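Local coordinates for protein short chain dehydrogenase (Mycobacterium smegmatis, PDB 3UCX) that probably works as an oxidoreductase of the short-chain dehydrogenase family, with a Rossmann-type fold, on a substrate that is not established, at residues G24-R29 with P230-V235; V149-Q154 with A254-C259; P190-I193 with T197-S200; S200-Q205 with D215-A220. One frame throughout, in Å; residues are numbered along the deposited sequence.

Contact 1: residues G24-R29 with P230-V235; sequences GTTLAR and PTEDEV
T26 and E232 meet at their polar ends, with the two side chains running obliquely to each other. The T26 hydroxyl donates a hydrogen bond to E232, and OG1 to OE1 is 2.6 Å. It uses the anti lone pair of OE1, on the side away from the other carboxylate oxygen. In T26 the hydroxyl lies beside the backbone N (chi1 -67°), which turns CG2 the other way, towards D233. T26 CG2 comes within 3.4 Å of D233 OD1, and the two side chains cross at about a right angle. R29 reaches the same oxygen from further along the helix. R29 NH2 forms a salt bridge to D233 OD1 at 3.0 Å, and the bond is bent, with an N-H...O angle of 136°. The guanidinium and carboxylate planes are almost perpendicular, 89° apart, so this is a one-nitrogen contact and not a flat, paired one. Both charges have second partners: R29 NH1 pairs with E33, and D233 OD1 with R30. The R29 side chain is therefore held between two acids. On the other segment, T231 is the N-cap of helix 232-243. It forms a capping box with E234: E234 N donates to T231 OG1, and T231 N donates to E234 OE1. The contact joins helix 23-33, which follows the first strand of the Rossmann-type sheet, to the N-terminal turn of helix 232-243. L27 extends the packing along helix 232-243, T25 and A28 touch helix 45-57, and V235 rests on strand 254-257.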
loop_
_atom_site.group_PDB
_atom_site.type_symbol
_atom_site.label_atom_id
_atom_site.label_comp_id
_atom_site.label_asym_id
_atom_site.label_seq_id
_atom_site.Cartn_x
_atom_site.Cartn_y
_atom_site.Cartn_z
ATOM N N GLY A 24 -5.378 -7.948 -26.469
ATOM C CA GLY A 24 -5.034 -9.324 -26.841
ATOM C C GLY A 24 -4.412 -9.477 -28.216
ATOM O O GLY A 24 -3.436 -10.214 -28.408
ATOM N N THR A 25 -4.988 -8.789 -29.201
ATOM C CA THR A 25 -4.488 -8.845 -30.556
ATOM C C THR A 25 -3.129 -8.137 -30.643
ATOM O O THR A 25 -2.174 -8.664 -31.226
ATOM C CB THR A 25 -5.515 -8.241 -31.546
ATOM O OG1 THR A 25 -6.732 -9.011 -31.494
ATOM C CG2 THR A 25 -4.979 -8.249 -32.976
ATOM N N THR A 26 -3.028 -6.953 -30.051
ATOM C CA THR A 26 -1.755 -6.244 -30.004
ATOM C C THR A 26 -0.667 -7.090 -29.342
ATOM O O THR A 26 0.448 -7.172 -29.833
ATOM C CB THR A 26 -1.885 -4.909 -29.255
ATOM O OG1 THR A 26 -2.722 -4.034 -30.013
ATOM C CG2 THR A 26 -0.508 -4.247 -29.076
ATOM N N LEU A 27 -1.011 -7.736 -28.242
ATOM C CA LEU A 27 -0.057 -8.567 -27.503
ATOM C C LEU A 27 0.482 -9.738 -28.327
ATOM O O LEU A 27 1.696 -9.967 -28.374
ATOM C CB LEU A 27 -0.732 -9.044 -26.199
ATOM C CG LEU A 27 0.096 -9.530 -25.018
ATOM C CD1 LEU A 27 1.131 -8.513 -24.551
ATOM C CD2 LEU A 27 -0.881 -9.878 -23.901
ATOM N N ALA A 28 -0.409 -10.445 -29.008
ATOM C CA ALA A 28 -0.043 -11.585 -29.850
ATOM C C ALA A 28 0.915 -11.131 -30.933
ATOM O O ALA A 28 1.965 -11.753 -31.167
ATOM C CB ALA A 28 -1.296 -12.191 -30.482
ATOM N N ARG A 29 0.567 -10.025 -31.587
ATOM C CA ARG A 29 1.411 -9.474 -32.621
ATOM C C ARG A 29 2.757 -9.115 -32.054
ATOM O O ARG A 29 3.782 -9.486 -32.607
ATOM C CB ARG A 29 0.729 -8.250 -33.280
ATOM C CG ARG A 29 1.568 -7.546 -34.346
ATOM C CD ARG A 29 0.936 -6.257 -34.888
ATOM N NE ARG A 29 0.609 -5.251 -33.870
ATOM C CZ ARG A 29 1.475 -4.409 -33.295
ATOM N NH1 ARG A 29 2.764 -4.422 -33.618
ATOM N NH2 ARG A 29 1.044 -3.532 -32.388
ATOM N N PRO A 230 -2.568 5.416 -21.733
ATOM C CA PRO A 230 -1.648 4.476 -22.331
ATOM C C PRO A 230 -2.280 3.777 -23.528
ATOM O O PRO A 230 -3.496 3.589 -23.567
ATOM C CB PRO A 230 -1.352 3.483 -21.192
ATOM C CG PRO A 230 -2.546 3.534 -20.356
ATOM C CD PRO A 230 -3.052 4.963 -20.425
ATOM N N THR A 231 -1.446 3.448 -24.504
ATOM C CA THR A 231 -1.873 2.766 -25.721
ATOM C C THR A 231 -1.773 1.255 -25.553
ATOM O O THR A 231 -1.116 0.777 -24.629
ATOM C CB THR A 231 -0.987 3.127 -26.899
ATOM O OG1 THR A 231 0.337 2.618 -26.672
ATOM C CG2 THR A 231 -0.959 4.679 -27.142
ATOM N N GLU A 232 -2.422 0.525 -26.455
ATOM C CA GLU A 232 -2.330 -0.926 -26.461
ATOM C C GLU A 232 -0.869 -1.352 -26.523
ATOM O O GLU A 232 -0.453 -2.260 -25.783
ATOM C CB GLU A 232 -3.131 -1.514 -27.623
ATOM C CG GLU A 232 -4.630 -1.355 -27.437
ATOM C CD GLU A 232 -5.442 -1.965 -28.562
ATOM O OE1 GLU A 232 -4.919 -2.850 -29.294
ATOM O OE2 GLU A 232 -6.625 -1.582 -28.682
ATOM N N ASP A 233 -0.081 -0.692 -27.379
ATOM C CA ASP A 233 1.341 -1.015 -27.437
ATOM C C ASP A 233 2.056 -0.763 -26.102
ATOM O O ASP A 233 2.933 -1.523 -25.727
ATOM C CB ASP A 233 2.067 -0.285 -28.576
ATOM C CG ASP A 233 1.987 -1.044 -29.905
ATOM O OD1 ASP A 233 2.163 -2.288 -29.953
ATOM O OD2 ASP A 233 1.763 -0.386 -30.929
ATOM N N GLU A 234 1.713 0.311 -25.403
ATOM C CA GLU A 234 2.422 0.632 -24.153
ATOM C C GLU A 234 2.117 -0.395 -23.073
ATOM O O GLU A 234 2.988 -0.749 -22.271
ATOM C CB GLU A 234 2.097 2.066 -23.672
ATOM C CG GLU A 234 2.849 3.128 -24.483
ATOM C CD GLU A 234 2.376 4.564 -24.260
ATOM O OE1 GLU A 234 1.190 4.766 -23.954
ATOM O OE2 GLU A 234 3.199 5.484 -24.396
ATOM N N VAL A 235 0.882 -0.877 -23.044
ATOM C CA VAL A 235 0.513 -1.889 -22.056
ATOM C C VAL A 235 1.170 -3.216 -22.458
ATOM O O VAL A 235 1.750 -3.936 -21.608
ATOM C CB VAL A 235 -1.013 -2.024 -21.917
ATOM C CG1 VAL A 235 -1.376 -3.175 -20.947
ATOM C CG2 VAL A 235 -1.612 -0.682 -21.488
#

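Contact 2: residues V149-Q154 with A254-C259; sequences VVRHSQ and ALDVNC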
loop_
_atom_site.group_PDB
_atom_site.type_symbol
_atom_site.label_atom_id
_atom_site.label_comp_id
_atom_site.label_asym_id
_atom_site.label_seq_id
_atom_site.Cartn_x
_atom_site.Cartn_y
_atom_site.Cartn_z
ATOM N N VAL A 149 -8.468 -0.462 -11.461
ATOM C CA VAL A 149 -9.585 -0.458 -10.528
ATOM C C VAL A 149 -9.171 -0.893 -9.117
ATOM O O VAL A 149 -9.785 -0.513 -8.148
ATOM C CB VAL A 149 -10.699 -1.407 -11.020
ATOM C CG1 VAL A 149 -10.311 -2.863 -10.783
ATOM C CG2 VAL A 149 -12.014 -1.086 -10.351
ATOM N N VAL A 150 -8.120 -1.709 -9.007
ATOM C CA VAL A 150 -7.697 -2.130 -7.673
ATOM C C VAL A 150 -7.058 -0.985 -6.866
ATOM O O VAL A 150 -6.875 -1.099 -5.655
ATOM C CB VAL A 150 -6.781 -3.373 -7.700
ATOM C CG1 VAL A 150 -7.479 -4.531 -8.432
ATOM C CG2 VAL A 150 -5.419 -3.053 -8.299
ATOM N N ARG A 151 -6.720 0.116 -7.543
ATOM C CA ARG A 151 -6.048 1.257 -6.910
ATOM C C ARG A 151 -7.010 2.317 -6.379
ATOM O O ARG A 151 -6.565 3.283 -5.754
ATOM C CB ARG A 151 -5.084 1.908 -7.904
ATOM C CG ARG A 151 -4.029 0.950 -8.446
ATOM C CD ARG A 151 -3.076 0.484 -7.376
ATOM N NE ARG A 151 -1.952 -0.301 -7.891
ATOM C CZ ARG A 151 -1.149 -1.039 -7.124
ATOM N NH1 ARG A 151 -1.333 -1.056 -5.785
ATOM N NH2 ARG A 151 -0.143 -1.735 -7.672
ATOM N N HIS A 152 -8.309 2.151 -6.629
ATOM C CA HIS A 152 -9.317 3.097 -6.142
ATOM C C HIS A 152 -10.571 2.399 -5.692
ATOM O O HIS A 152 -10.651 1.172 -5.744
ATOM C CB HIS A 152 -9.599 4.215 -7.190
ATOM C CG HIS A 152 -10.198 3.740 -8.498
ATOM N ND1 HIS A 152 -11.520 3.480 -8.655
ATOM C CD2 HIS A 152 -9.618 3.578 -9.761
ATOM C CE1 HIS A 152 -11.757 3.122 -9.944
ATOM N NE2 HIS A 152 -10.585 3.178 -10.615
ATOM N N SER A 153 -11.549 3.177 -5.216
ATOM C CA SER A 153 -12.793 2.611 -4.699
ATOM C C SER A 153 -14.007 3.353 -5.248
ATOM O O SER A 153 -15.032 3.512 -4.566
ATOM C CB SER A 153 -12.745 2.661 -3.171
ATOM O OG SER A 153 -11.685 1.842 -2.688
ATOM N N GLN A 154 -13.907 3.785 -6.505
ATOM C CA GLN A 154 -14.936 4.628 -7.089
ATOM C C GLN A 154 -16.254 3.880 -7.196
ATOM O O GLN A 154 -16.312 2.653 -7.407
ATOM C CB GLN A 154 -14.503 5.200 -8.449
ATOM C CG GLN A 154 -13.356 6.215 -8.356
ATOM C CD GLN A 154 -12.894 6.686 -9.733
ATOM O OE1 GLN A 154 -13.721 6.993 -10.576
ATOM N NE2 GLN A 154 -11.577 6.711 -9.973
ATOM N N ALA A 254 3.152 -6.022 -9.099
ATOM C CA ALA A 254 2.134 -5.421 -9.914
ATOM C C ALA A 254 2.765 -4.180 -10.584
ATOM O O ALA A 254 3.257 -3.287 -9.907
ATOM C CB ALA A 254 0.945 -5.009 -9.029
ATOM N N LEU A 255 2.763 -4.123 -11.901
ATOM C CA LEU A 255 3.314 -2.958 -12.611
ATOM C C LEU A 255 2.137 -2.210 -13.242
ATOM O O LEU A 255 1.441 -2.737 -14.111
ATOM C CB LEU A 255 4.291 -3.424 -13.673
ATOM C CG LEU A 255 4.942 -2.384 -14.604
ATOM C CD1 LEU A 255 5.701 -1.362 -13.767
ATOM C CD2 LEU A 255 5.852 -3.019 -15.658
ATOM N N ASP A 256 1.894 -1.005 -12.764
ATOM C CA ASP A 256 0.753 -0.208 -13.202
ATOM C C ASP A 256 1.130 0.561 -14.440
ATOM O O ASP A 256 2.178 1.195 -14.468
ATOM C CB ASP A 256 0.352 0.773 -12.106
ATOM C CG ASP A 256 -0.208 0.082 -10.862
ATOM O OD1 ASP A 256 0.553 -0.630 -10.178
ATOM O OD2 ASP A 256 -1.397 0.270 -10.553
ATOM N N VAL A 257 0.287 0.487 -15.463
ATOM C CA VAL A 257 0.532 1.185 -16.725
ATOM C C VAL A 257 -0.666 2.115 -16.900
ATOM O O VAL A 257 -1.706 1.723 -17.431
ATOM C CB VAL A 257 0.694 0.226 -17.914
ATOM C CG1 VAL A 257 1.075 0.996 -19.193
ATOM C CG2 VAL A 257 1.736 -0.863 -17.638
ATOM N N ASN A 258 -0.516 3.337 -16.416
ATOM C CA ASN A 258 -1.624 4.258 -16.310
ATOM C C ASN A 258 -1.263 5.713 -16.455
ATOM O O ASN A 258 -2.064 6.589 -16.089
ATOM C CB ASN A 258 -2.362 4.014 -14.977
ATOM C CG ASN A 258 -1.497 4.257 -13.756
ATOM O OD1 ASN A 258 -0.526 5.020 -13.798
ATOM N ND2 ASN A 258 -1.869 3.627 -12.623
ATOM N N CYS A 259 -0.077 5.981 -16.984
ATOM C CA CYS A 259 0.402 7.338 -17.213
ATOM C C CYS A 259 0.408 8.179 -15.943
ATOM O O CYS A 259 0.392 9.407 -16.001
ATOM C CB CYS A 259 -0.362 7.993 -18.379
ATOM S SG CYS A 259 0.055 7.147 -19.910
#
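R151 and D256 form a side-on salt bridge between a loop and the last strand of the Rossmann-type parallel sheet of this chain. The loop follows strand 141-145 and leads to helix 158-179. Its 3-10 turn covers V149 to R151, where V149 packs on Y157 and K161, and V150 on L189 of strand 184-190. R151 comes next and carries the contact. Its chain bends about the CB-CG bond, which brings NE and NH2 together to the D256 carboxylate. The two side chains arrive from opposite directions, and their flat groups are 33° apart. Each nitrogen takes a different oxygen, so both the position and the rotation of the carboxylate are fixed. NH2 of R151 also passes 3.7 Å from the methyl CB of A254. This nitrogen makes a further, weak hydrogen bond to the A264 carbonyl of a second subunit, so the pair lies close to a subunit boundary. H152 ND1 accepts from Q154 N in the ring plane at 3.2 Å, which ties the loop to itself, and the H152 ring meets Y157 edge-to-face. The S153 carbonyl O bonds to T176 OG1 of a third subunit. In the bridge itself, R151 NE to D256 OD2 is 2.8 Å at 163°. R151 NH2 to D256 OD1 is also 2.8 Å, but more bent at 146°.

Contact 3: residues P190-I193 with T197-S200; sequences PGYI and TLKS
L198 lays its two methyl groups against Y192 and the backbone of I193. L198 CD2 touches Y192 CB at 3.8 Å, while L198 CD1 comes 3.9 Å from Y192 CD1. The leucine and tyrosine side chains cross at about a right angle. In L198 the side chain runs anti to the backbone N (chi1 -173°), and this carries the branch out from the helix to the loop. The I193 carbonyl oxygen lies against the leucine, 3.4 Å from L198 CB and the same distance from L198 CD2. These are van der Waals contacts of carbon atoms with the carbonyl oxygen, and no direct hydrogen bond joins the two segments. A water makes the polar link instead. It donates to I193 O at 2.9 Å and accepts from L198 N at 3.0 Å. The water thus bridges a loop carbonyl to a backbone N-H near the start of the helix. The side chain of I193 leads away from L198. It packs on E232 and V235, so residue 193 faces the helix of 197-200 with its carbonyl and helix 232-243 with its side chain. L229 touches both Y192 and L198 and adds to the apolar patch. The S200 hydroxyl is bonded back to the G196 carbonyl within its own helix. The contact closes the short connection from strand 184-190, the sixth strand in sequence of the Rossmann-type sheet, to helix 196-208. P190 ends that strand and packs on V235 of helix 232-243, and A22, in the loop before helix 23-33, touches T197.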
loop_
_atom_site.group_PDB
_atom_site.type_symbol
_atom_site.label_atom_id
_atom_site.label_comp_id
_atom_site.label_asym_id
_atom_site.label_seq_id
_atom_site.Cartn_x
_atom_site.Cartn_y
_atom_site.Cartn_z
ATOM N N PRO A 190 -3.345 -2.029 -16.133
ATOM C CA PRO A 190 -3.665 -0.864 -16.956
ATOM C C PRO A 190 -4.963 -0.194 -16.523
ATOM O O PRO A 190 -5.857 -0.857 -15.946
ATOM C CB PRO A 190 -3.835 -1.477 -18.341
ATOM C CG PRO A 190 -4.405 -2.833 -18.056
ATOM C CD PRO A 190 -3.777 -3.290 -16.759
ATOM N N GLY A 191 -5.078 1.100 -16.807
ATOM C CA GLY A 191 -6.378 1.754 -16.784
ATOM C C GLY A 191 -7.021 1.592 -18.154
ATOM O O GLY A 191 -6.986 0.511 -18.740
ATOM N N TYR A 192 -7.598 2.679 -18.673
ATOM C CA TYR A 192 -8.088 2.699 -20.041
ATOM C C TYR A 192 -6.932 2.441 -20.972
ATOM O O TYR A 192 -5.805 2.880 -20.719
ATOM C CB TYR A 192 -8.661 4.065 -20.386
ATOM C CG TYR A 192 -10.028 4.321 -19.859
ATOM C CD1 TYR A 192 -11.124 3.627 -20.362
ATOM C CD2 TYR A 192 -10.243 5.282 -18.896
ATOM C CE1 TYR A 192 -12.407 3.882 -19.897
ATOM C CE2 TYR A 192 -11.512 5.537 -18.414
ATOM C CZ TYR A 192 -12.589 4.841 -18.921
ATOM O OH TYR A 192 -13.852 5.125 -18.444
ATOM N N ILE A 193 -7.205 1.746 -22.063
ATOM C CA ILE A 193 -6.177 1.424 -23.015
ATOM C C ILE A 193 -6.593 1.927 -24.396
ATOM O O ILE A 193 -7.539 1.419 -24.975
ATOM C CB ILE A 193 -5.883 -0.081 -23.086
ATOM C CG1 ILE A 193 -5.600 -0.675 -21.695
ATOM C CG2 ILE A 193 -4.677 -0.315 -23.986
ATOM C CD1 ILE A 193 -5.347 -2.184 -21.713
ATOM N N THR A 197 -10.513 -0.076 -30.486
ATOM C CA THR A 197 -11.668 -0.506 -29.693
ATOM C C THR A 197 -12.170 0.556 -28.708
ATOM O O THR A 197 -13.376 0.821 -28.623
ATOM C CB THR A 197 -11.354 -1.790 -28.909
ATOM O OG1 THR A 197 -10.991 -2.835 -29.819
ATOM C CG2 THR A 197 -12.552 -2.236 -28.078
ATOM N N LEU A 198 -11.258 1.147 -27.938
ATOM C CA LEU A 198 -11.652 2.185 -26.993
ATOM C C LEU A 198 -12.152 3.444 -27.715
ATOM O O LEU A 198 -13.062 4.100 -27.239
ATOM C CB LEU A 198 -10.504 2.553 -26.054
ATOM C CG LEU A 198 -10.899 3.523 -24.934
ATOM C CD1 LEU A 198 -12.017 2.951 -24.051
ATOM C CD2 LEU A 198 -9.687 3.912 -24.093
ATOM N N LYS A 199 -11.553 3.765 -28.850
ATOM C CA LYS A 199 -12.018 4.894 -29.652
ATOM C C LYS A 199 -13.490 4.736 -30.073
ATOM O O LYS A 199 -14.274 5.679 -29.916
ATOM C CB LYS A 199 -11.142 5.097 -30.871
ATOM C CG LYS A 199 -11.599 6.280 -31.727
ATOM C CD LYS A 199 -10.529 6.731 -32.698
ATOM C CE LYS A 199 -11.068 7.807 -33.633
ATOM N NZ LYS A 199 -9.978 8.757 -34.011
ATOM N N SER A 200 -13.872 3.544 -30.556
ATOM C CA SER A 200 -15.276 3.299 -30.969
ATOM C C SER A 200 -16.199 3.468 -29.790
ATOM O O SER A 200 -17.326 3.941 -29.925
ATOM C CB SER A 200 -15.495 1.889 -31.525
ATOM O OG SER A 200 -14.565 1.595 -32.529
HETATM O O HOH W 1 -8.493 0.064 -27.300
#

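Contact 4: residues S200-Q205 with D215-A220; sequences SYFEHQ and DIYNAA
I216 sets its CG2 methyl over one face of the F202 ring. This is a CH-pi contact: I216 CG2 is 3.7 Å from the F202 ring centroid and 16° off the ring normal. The methyl is anti to the backbone N of I216, beside its carbonyl carbon, which points it at the phenylalanine. The other branch of I216 goes towards Q205, whose CB lies 4.3 Å from I216 CD1. Y217 follows and meets the ring mainly through its backbone: F202 CE2 is 3.8 Å from Y217 CA. Its hydroxyl turns elsewhere and bonds to L229 N, while its ring meets W194 edge-to-face. The two helices, 196-208 and 213-221, form a helical insertion between strand 184-190 and helix 232-243, a region that in short-chain dehydrogenases commonly lies over the substrate side. A pentaethylene glycol, probably from the crystallisation liquor, sits about 4 Å from the Y217 side chain. The axes of segments 200-205 and 215-220 cross at 113° with a closest approach of 10.0 Å, and F202 reaches across to helix 213-221. One turn after I216, A220 brings its CB to 4.0 Å from F202 CZ, and the same methyl touches Y192.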
loop_
_atom_site.group_PDB
_atom_site.type_symbol
_atom_site.label_atom_id
_atom_site.label_comp_id
_atom_site.label_asym_id
_atom_site.label_seq_id
_atom_site.Cartn_x
_atom_site.Cartn_y
_atom_site.Cartn_z
ATOM N N SER A 200 -13.872 3.544 -30.556
ATOM C CA SER A 200 -15.276 3.299 -30.969
ATOM C C SER A 200 -16.199 3.468 -29.790
ATOM O O SER A 200 -17.326 3.941 -29.925
ATOM C CB SER A 200 -15.495 1.889 -31.525
ATOM O OG SER A 200 -14.565 1.595 -32.529
ATOM N N TYR A 201 -15.723 3.039 -28.632
ATOM C CA TYR A 201 -16.484 3.157 -27.420
ATOM C C TYR A 201 -16.659 4.617 -27.027
ATOM O O TYR A 201 -17.767 5.045 -26.673
ATOM C CB TYR A 201 -15.799 2.395 -26.299
ATOM C CG TYR A 201 -16.491 2.565 -24.992
ATOM C CD1 TYR A 201 -17.754 2.032 -24.784
ATOM C CD2 TYR A 201 -15.895 3.276 -23.961
ATOM C CE1 TYR A 201 -18.399 2.195 -23.569
ATOM C CE2 TYR A 201 -16.526 3.439 -22.750
ATOM C CZ TYR A 201 -17.778 2.896 -22.565
ATOM O OH TYR A 201 -18.393 3.079 -21.358
ATOM N N PHE A 202 -15.580 5.394 -27.089
ATOM C CA PHE A 202 -15.692 6.823 -26.802
ATOM C C PHE A 202 -16.613 7.527 -27.824
ATOM O O PHE A 202 -17.332 8.469 -27.472
ATOM C CB PHE A 202 -14.319 7.488 -26.739
ATOM C CG PHE A 202 -13.541 7.207 -25.456
ATOM C CD1 PHE A 202 -14.073 6.438 -24.421
ATOM C CD2 PHE A 202 -12.287 7.773 -25.270
ATOM C CE1 PHE A 202 -13.350 6.207 -23.252
ATOM C CE2 PHE A 202 -11.559 7.538 -24.123
ATOM C CZ PHE A 202 -12.095 6.767 -23.102
ATOM N N GLU A 203 -16.592 7.074 -29.070
ATOM C CA GLU A 203 -17.494 7.627 -30.097
ATOM C C GLU A 203 -18.961 7.375 -29.756
ATOM O O GLU A 203 -19.788 8.283 -29.873
ATOM C CB GLU A 203 -17.138 7.083 -31.475
ATOM C CG GLU A 203 -15.851 7.693 -32.008
ATOM C CD GLU A 203 -15.330 7.003 -33.245
ATOM O OE1 GLU A 203 -15.814 5.900 -33.559
ATOM O OE2 GLU A 203 -14.420 7.559 -33.895
ATOM N N HIS A 204 -19.272 6.161 -29.310
ATOM C CA HIS A 204 -20.615 5.831 -28.813
ATOM C C HIS A 204 -21.025 6.702 -27.648
ATOM O O HIS A 204 -22.132 7.259 -27.636
ATOM C CB HIS A 204 -20.686 4.362 -28.406
ATOM C CG HIS A 204 -22.007 3.972 -27.798
ATOM N ND1 HIS A 204 -23.100 3.714 -28.548
ATOM C CD2 HIS A 204 -22.398 3.824 -26.462
ATOM C CE1 HIS A 204 -24.136 3.405 -27.738
ATOM N NE2 HIS A 204 -23.706 3.478 -26.461
ATOM N N GLN A 205 -20.140 6.831 -26.659
ATOM C CA GLN A 205 -20.398 7.666 -25.485
ATOM C C GLN A 205 -20.571 9.142 -25.876
ATOM O O GLN A 205 -21.390 9.849 -25.284
ATOM C CB GLN A 205 -19.256 7.554 -24.473
ATOM C CG GLN A 205 -19.055 6.165 -23.891
ATOM C CD GLN A 205 -20.195 5.755 -22.988
ATOM O OE1 GLN A 205 -21.019 4.904 -23.349
ATOM N NE2 GLN A 205 -20.258 6.363 -21.809
ATOM N N ASP A 215 -13.558 15.507 -25.584
ATOM C CA ASP A 215 -14.067 15.763 -24.244
ATOM C C ASP A 215 -13.965 14.498 -23.379
ATOM O O ASP A 215 -13.536 14.548 -22.217
ATOM C CB ASP A 215 -15.534 16.225 -24.361
ATOM C CG ASP A 215 -16.155 16.618 -23.036
ATOM O OD1 ASP A 215 -15.439 16.733 -22.015
ATOM O OD2 ASP A 215 -17.392 16.833 -23.020
ATOM N N ILE A 216 -14.368 13.370 -23.961
ATOM C CA ILE A 216 -14.420 12.098 -23.239
ATOM C C ILE A 216 -12.988 11.646 -22.980
ATOM O O ILE A 216 -12.629 11.289 -21.854
ATOM C CB ILE A 216 -15.125 10.988 -24.067
ATOM C CG1 ILE A 216 -16.550 11.396 -24.456
ATOM C CG2 ILE A 216 -15.121 9.665 -23.295
ATOM C CD1 ILE A 216 -17.536 11.273 -23.328
ATOM N N TYR A 217 -12.159 11.691 -24.023
ATOM C CA TYR A 217 -10.756 11.294 -23.881
ATOM C C TYR A 217 -10.071 12.152 -22.834
ATOM O O TYR A 217 -9.427 11.633 -21.915
ATOM C CB TYR A 217 -9.993 11.364 -25.210
ATOM C CG TYR A 217 -8.527 10.974 -25.111
ATOM C CD1 TYR A 217 -7.564 11.877 -24.635
ATOM C CD2 TYR A 217 -8.096 9.722 -25.513
ATOM C CE1 TYR A 217 -6.224 11.533 -24.558
ATOM C CE2 TYR A 217 -6.758 9.353 -25.415
ATOM C CZ TYR A 217 -5.826 10.262 -24.939
ATOM O OH TYR A 217 -4.499 9.908 -24.866
ATOM N N ASN A 218 -10.196 13.467 -22.951
ATOM C CA ASN A 218 -9.521 14.359 -22.013
ATOM C C ASN A 218 -10.023 14.141 -20.575
ATOM O O ASN A 218 -9.224 14.163 -19.641
ATOM C CB ASN A 218 -9.691 15.841 -22.424
ATOM C CG ASN A 218 -8.975 16.188 -23.722
ATOM O OD1 ASN A 218 -7.945 15.604 -24.073
ATOM N ND2 ASN A 218 -9.506 17.184 -24.431
ATOM N N ALA A 219 -11.327 13.916 -20.387
ATOM C CA ALA A 219 -11.845 13.599 -19.053
ATOM C C ALA A 219 -11.225 12.301 -18.514
ATOM O O ALA A 219 -10.836 12.238 -17.347
ATOM C CB ALA A 219 -13.390 13.540 -19.011
ATOM N N ALA A 220 -11.111 11.290 -19.360
ATOM C CA ALA A 220 -10.540 10.020 -18.951
ATOM C C ALA A 220 -9.056 10.182 -18.575
ATOM O O ALA A 220 -8.573 9.537 -17.626
ATOM C CB ALA A 220 -10.696 8.991 -20.058
#

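From the N terminus, helix 23-33 comes first, and contact 1 closes a loop of 200 residues from it to helix 232-243. Contact 2 starts later, in the loop after strand 141-145, and ends on strand 254-257, so contacts 1 and 2 cross along the chain. Contacts 3 and 4 close short loops nested inside both. They follow one another on helix 196-208 and share S200, with Y192 touching A220 and F202. The 190-193 loop and the 230-235 segment pack together, I193 on E232 and P230 on Y192, and P230 also meets V257. Contact 1 ties the first helix to a late one, contact 2 ties a loop to the last strand, and 3 and 4 shape the helical insertion.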